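Local coordinates for Pdx2 protein (Plasmodium falciparum, PDB 2ABW) that hydrolyses glutamine to glutamate and ammonia, the latter being channelled to the partner synthase Pdx1 for making pyridoxal 5'-phosphate (vitamin B6), at residues R58-L72 and Y103-L115. Sequence-based numbering, arbitrary orientation. Where two conformers were deposited one is given.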
# COMPACT_ATOMS: atom_id res chain seq x y z
N ARG A 58 0.89 -12.18 5.13
CA ARG A 58 -0.14 -13.12 4.66
C ARG A 58 -0.47 -14.21 5.64
O ARG A 58 -1.60 -14.60 5.83
CB ARG A 58 0.29 -13.76 3.33
CG ARG A 58 -0.69 -14.72 2.72
CD ARG A 58 -2.07 -14.08 2.44
NE ARG A 58 -3.06 -15.03 1.92
CZ ARG A 58 -3.84 -15.85 2.61
NH1 ARG A 58 -3.86 -15.90 3.95
NH2 ARG A 58 -4.73 -16.60 1.98
N ARG A 59 0.55 -14.79 6.27
CA ARG A 59 0.32 -15.81 7.30
C ARG A 59 -0.47 -15.25 8.49
O ARG A 59 -1.32 -15.93 9.05
CB ARG A 59 1.71 -16.22 7.79
CG ARG A 59 1.70 -17.23 8.85
CD ARG A 59 3.09 -17.88 8.91
NE ARG A 59 3.31 -18.73 7.74
CZ ARG A 59 4.48 -18.94 7.13
NH1 ARG A 59 5.60 -18.33 7.53
NH2 ARG A 59 4.52 -19.79 6.11
N CYS A 60 -0.21 -14.00 8.83
CA CYS A 60 -0.99 -13.33 9.90
C CYS A 60 -2.52 -13.27 9.58
O CYS A 60 -3.37 -13.29 10.49
CB CYS A 60 -0.48 -11.92 10.13
SG CYS A 60 1.20 -11.84 10.92
N CYS A 61 -2.84 -13.19 8.29
CA CYS A 61 -4.23 -13.14 7.85
C CYS A 61 -4.87 -14.49 7.67
O CYS A 61 -6.05 -14.60 7.37
CB CYS A 61 -4.33 -12.34 6.54
SG CYS A 61 -3.81 -10.69 6.66
N ALA A 62 -4.10 -15.56 7.90
CA ALA A 62 -4.56 -16.91 7.61
C ALA A 62 -5.28 -17.59 8.77
O ALA A 62 -5.82 -18.70 8.64
CB ALA A 62 -3.38 -17.74 7.24
N TYR A 63 -5.26 -16.94 9.94
CA TYR A 63 -5.77 -17.52 11.12
C TYR A 63 -7.26 -17.83 10.98
O TYR A 63 -8.03 -17.10 10.31
CB TYR A 63 -5.53 -16.64 12.36
CG TYR A 63 -4.11 -16.09 12.61
CD1 TYR A 63 -2.97 -16.91 12.52
CD2 TYR A 63 -3.93 -14.75 12.97
CE1 TYR A 63 -1.69 -16.38 12.79
CE2 TYR A 63 -2.65 -14.21 13.21
CZ TYR A 63 -1.55 -15.04 13.13
OH TYR A 63 -0.30 -14.48 13.39
N GLU A 64 -7.69 -18.91 11.63
CA GLU A 64 -9.12 -19.26 11.64
C GLU A 64 -9.63 -19.40 10.20
O GLU A 64 -10.71 -18.88 9.81
CB GLU A 64 -9.95 -18.27 12.46
CG GLU A 64 -9.49 -18.14 13.91
CD GLU A 64 -10.38 -17.22 14.76
OE1 GLU A 64 -11.63 -17.31 14.67
OE2 GLU A 64 -9.83 -16.44 15.58
N ASN A 65 -8.89 -20.21 9.45
CA ASN A 65 -9.29 -20.64 8.14
C ASN A 65 -9.44 -19.42 7.23
O ASN A 65 -10.40 -19.29 6.52
CB ASN A 65 -10.63 -21.33 8.20
CG ASN A 65 -10.98 -21.94 6.89
OD1 ASN A 65 -10.08 -22.36 6.13
ND2 ASN A 65 -12.28 -21.95 6.56
N ASP A 66 -8.45 -18.55 7.26
CA ASP A 66 -8.44 -17.37 6.39
C ASP A 66 -9.58 -16.38 6.64
O ASP A 66 -9.99 -15.64 5.72
CB ASP A 66 -8.44 -17.83 4.93
CG ASP A 66 -7.08 -17.85 4.27
OD1 ASP A 66 -6.08 -17.46 4.91
OD2 ASP A 66 -6.95 -18.25 3.06
N THR A 67 -10.01 -16.21 7.87
CA THR A 67 -11.13 -15.31 8.18
C THR A 67 -10.76 -13.89 7.76
O THR A 67 -11.52 -13.21 7.07
CB THR A 67 -11.55 -15.39 9.67
OG1 THR A 67 -12.22 -16.66 9.89
CG2 THR A 67 -12.48 -14.28 10.03
N LEU A 68 -9.59 -13.44 8.18
CA LEU A 68 -9.21 -11.99 7.86
C LEU A 68 -8.87 -11.86 6.40
O LEU A 68 -9.20 -10.84 5.78
CB LEU A 68 -8.05 -11.50 8.74
CG LEU A 68 -7.65 -10.09 8.66
CD1 LEU A 68 -8.80 -9.11 8.93
CD2 LEU A 68 -6.42 -9.79 9.62
N TYR A 69 -8.18 -12.83 5.80
CA TYR A 69 -7.87 -12.81 4.37
C TYR A 69 -9.19 -12.60 3.58
O TYR A 69 -9.33 -11.72 2.74
CB TYR A 69 -7.26 -14.11 3.93
CG TYR A 69 -7.05 -14.19 2.46
CD1 TYR A 69 -6.01 -13.54 1.81
CD2 TYR A 69 -7.94 -14.87 1.68
CE1 TYR A 69 -5.82 -13.59 0.43
CE2 TYR A 69 -7.81 -14.85 0.27
CZ TYR A 69 -6.75 -14.29 -0.34
OH TYR A 69 -6.61 -14.28 -1.73
N ASN A 70 -10.18 -13.43 3.88
CA ASN A 70 -11.47 -13.35 3.10
C ASN A 70 -12.12 -11.99 3.35
O ASN A 70 -12.66 -11.40 2.41
CB ASN A 70 -12.37 -14.42 3.51
CG ASN A 70 -11.86 -15.82 3.10
OD1 ASN A 70 -11.23 -15.93 2.12
ND2 ASN A 70 -12.24 -16.84 3.83
N ALA A 71 -12.03 -11.46 4.57
CA ALA A 71 -12.62 -10.14 4.84
C ALA A 71 -11.89 -9.04 4.09
O ALA A 71 -12.49 -8.07 3.60
CB ALA A 71 -12.69 -9.87 6.37
N LEU A 72 -10.57 -9.15 4.01
CA LEU A 72 -9.74 -8.18 3.23
C LEU A 72 -10.09 -8.21 1.74
O LEU A 72 -10.25 -7.20 1.13
CB LEU A 72 -8.25 -8.39 3.53
CG LEU A 72 -7.83 -8.04 4.94
CD1 LEU A 72 -6.42 -8.54 5.24
CD2 LEU A 72 -7.84 -6.53 5.09
N TYR A 103 7.32 -21.21 -0.29
CA TYR A 103 6.09 -21.79 -0.77
C TYR A 103 5.05 -21.71 0.29
O TYR A 103 5.24 -22.15 1.45
CB TYR A 103 6.23 -23.22 -1.20
CG TYR A 103 6.75 -23.37 -2.58
CD1 TYR A 103 8.10 -23.29 -2.83
CD2 TYR A 103 5.89 -23.65 -3.64
CE1 TYR A 103 8.59 -23.45 -4.09
CE2 TYR A 103 6.39 -23.85 -4.93
CZ TYR A 103 7.75 -23.74 -5.14
OH TYR A 103 8.29 -23.92 -6.41
N SER A 104 3.91 -21.31 -0.21
CA SER A 104 2.84 -20.81 0.57
C SER A 104 1.90 -21.94 0.77
O SER A 104 1.58 -22.69 -0.16
CB SER A 104 2.12 -19.68 -0.17
OG SER A 104 0.79 -20.07 -0.48
N ASN A 105 1.44 -22.03 1.99
CA ASN A 105 0.37 -22.92 2.30
C ASN A 105 -0.93 -22.41 1.64
O ASN A 105 -1.93 -23.12 1.69
CB ASN A 105 0.27 -23.08 3.83
CG ASN A 105 0.59 -21.79 4.54
OD1 ASN A 105 0.28 -20.74 4.01
ND2 ASN A 105 1.25 -21.84 5.71
N PHE A 106 -0.89 -21.23 0.98
CA PHE A 106 -2.11 -20.61 0.37
C PHE A 106 -2.24 -20.53 -1.18
O PHE A 106 -3.32 -20.20 -1.66
CB PHE A 106 -2.30 -19.20 0.90
CG PHE A 106 -1.70 -18.96 2.24
CD1 PHE A 106 -2.39 -19.33 3.36
CD2 PHE A 106 -0.49 -18.33 2.37
CE1 PHE A 106 -1.87 -19.06 4.62
CE2 PHE A 106 0.05 -18.09 3.61
CZ PHE A 106 -0.65 -18.44 4.71
N GLY A 107 -1.17 -20.80 -1.94
CA GLY A 107 -1.28 -21.04 -3.39
C GLY A 107 -1.77 -19.80 -4.11
O GLY A 107 -1.16 -18.73 -3.98
N ASN A 108 -2.86 -19.94 -4.88
CA ASN A 108 -3.34 -18.80 -5.58
C ASN A 108 -4.17 -17.94 -4.65
O ASN A 108 -4.71 -16.93 -5.11
CB ASN A 108 -4.07 -19.15 -6.91
CG ASN A 108 -5.34 -19.91 -6.73
OD1 ASN A 108 -5.88 -20.50 -7.69
ND2 ASN A 108 -5.84 -19.93 -5.54
N LYS A 109 -4.17 -18.26 -3.35
CA LYS A 109 -4.76 -17.35 -2.38
C LYS A 109 -3.68 -16.52 -1.68
O LYS A 109 -3.97 -15.96 -0.66
CB LYS A 109 -5.66 -18.10 -1.38
CG LYS A 109 -7.03 -18.67 -1.94
CD LYS A 109 -8.07 -19.16 -0.86
CE LYS A 109 -8.63 -18.06 0.15
NZ LYS A 109 -9.27 -18.51 1.57
N PHE A 110 -2.48 -16.45 -2.22
CA PHE A 110 -1.44 -15.61 -1.63
C PHE A 110 -1.77 -14.10 -1.62
O PHE A 110 -1.74 -13.47 -0.57
CB PHE A 110 -0.11 -15.78 -2.33
CG PHE A 110 1.02 -15.02 -1.69
CD1 PHE A 110 1.62 -15.51 -0.53
CD2 PHE A 110 1.60 -13.90 -2.31
CE1 PHE A 110 2.70 -14.83 0.04
CE2 PHE A 110 2.70 -13.23 -1.74
CZ PHE A 110 3.23 -13.70 -0.59
N SER A 111 -1.97 -13.52 -2.80
CA SER A 111 -2.31 -12.13 -2.91
C SER A 111 -3.79 -11.86 -2.57
O SER A 111 -4.69 -12.70 -2.80
CB SER A 111 -2.09 -11.64 -4.33
OG SER A 111 -2.33 -10.25 -4.48
N PHE A 112 -3.99 -10.65 -2.04
CA PHE A 112 -5.38 -10.07 -1.88
C PHE A 112 -5.87 -9.59 -3.21
O PHE A 112 -7.11 -9.41 -3.37
CB PHE A 112 -5.46 -8.92 -0.88
CG PHE A 112 -4.86 -9.17 0.44
CD1 PHE A 112 -5.35 -10.12 1.31
CD2 PHE A 112 -3.83 -8.37 0.91
CE1 PHE A 112 -4.82 -10.35 2.55
CE2 PHE A 112 -3.30 -8.58 2.10
CZ PHE A 112 -3.76 -9.60 2.97
N GLY A 113 -4.98 -9.29 -4.15
CA GLY A 113 -5.37 -8.66 -5.43
C GLY A 113 -5.70 -7.17 -5.28
O GLY A 113 -5.70 -6.65 -4.15
N GLY A 114 -5.95 -6.53 -6.46
CA GLY A 114 -6.40 -5.11 -6.45
C GLY A 114 -5.57 -4.26 -7.42
O GLY A 114 -6.04 -3.29 -7.95
N LEU A 115 -4.31 -4.63 -7.60
CA LEU A 115 -3.44 -3.99 -8.60
C LEU A 115 -3.07 -5.00 -9.69
O LEU A 115 -2.43 -6.03 -9.37
CB LEU A 115 -2.15 -3.47 -7.91
CG LEU A 115 -2.39 -2.37 -6.86
CD1 LEU A 115 -1.12 -2.12 -6.14
CD2 LEU A 115 -2.97 -1.17 -7.51
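R58, near the end of helix 54-60, meets F106 and K109 of the loop that leads into strand 115-120, and most of the polar chemistry gathers round its guanidinium. Side-on, NE and NH2 both donate to the carbonyl oxygen K109 O, at 2.9 Å from NE and 2.8 Å from NH2; the acceptor lies in the guanidinium plane, although NH2 stands above the carbonyl plane. End-on, NH1 and NH2 reach D66 OD1 and OD2, one to each, at N-H...O angles of 160°. Extended at chi1 and chi3, the chain bends at chi2 (58°), which brings the group between these partners.

The salt bridges continue to K109, whose NZ takes the anti lone pair of D66 OD2 at 2.8 Å and adds a weak bond to N70 OD1. D66 therefore sits between two cations, which probably favours its ionised form.

Both faces of the guanidinium are covered by rings. F106 stacks flat on one, planes 17° apart and R58 CZ 4.0 Å from the ring centroid, a cation-pi contact; Y69 lies over the opposite face, with NH2 above its ring centre. The far rim of F106 rests on A62 CB and R59 CA.

Y69 OH donates to S111 O at 2.7 Å. Apolar packing completes the join: F112 runs beside Y69 rim to rim, meets L72 CD1 through CE1, and takes C61 SG at its ring edge, 3.8 Å from CZ, while also touching I49 of the central sheet. F110 of the same loop packs on S54, which probably helps bind glutamine, consistent with a position beside the substrate pocket.

Charge pairing, two N-H bonds to one carbonyl oxygen and aromatic cover together fix the rotation of R58 and tie an irregular loop to two successive helices.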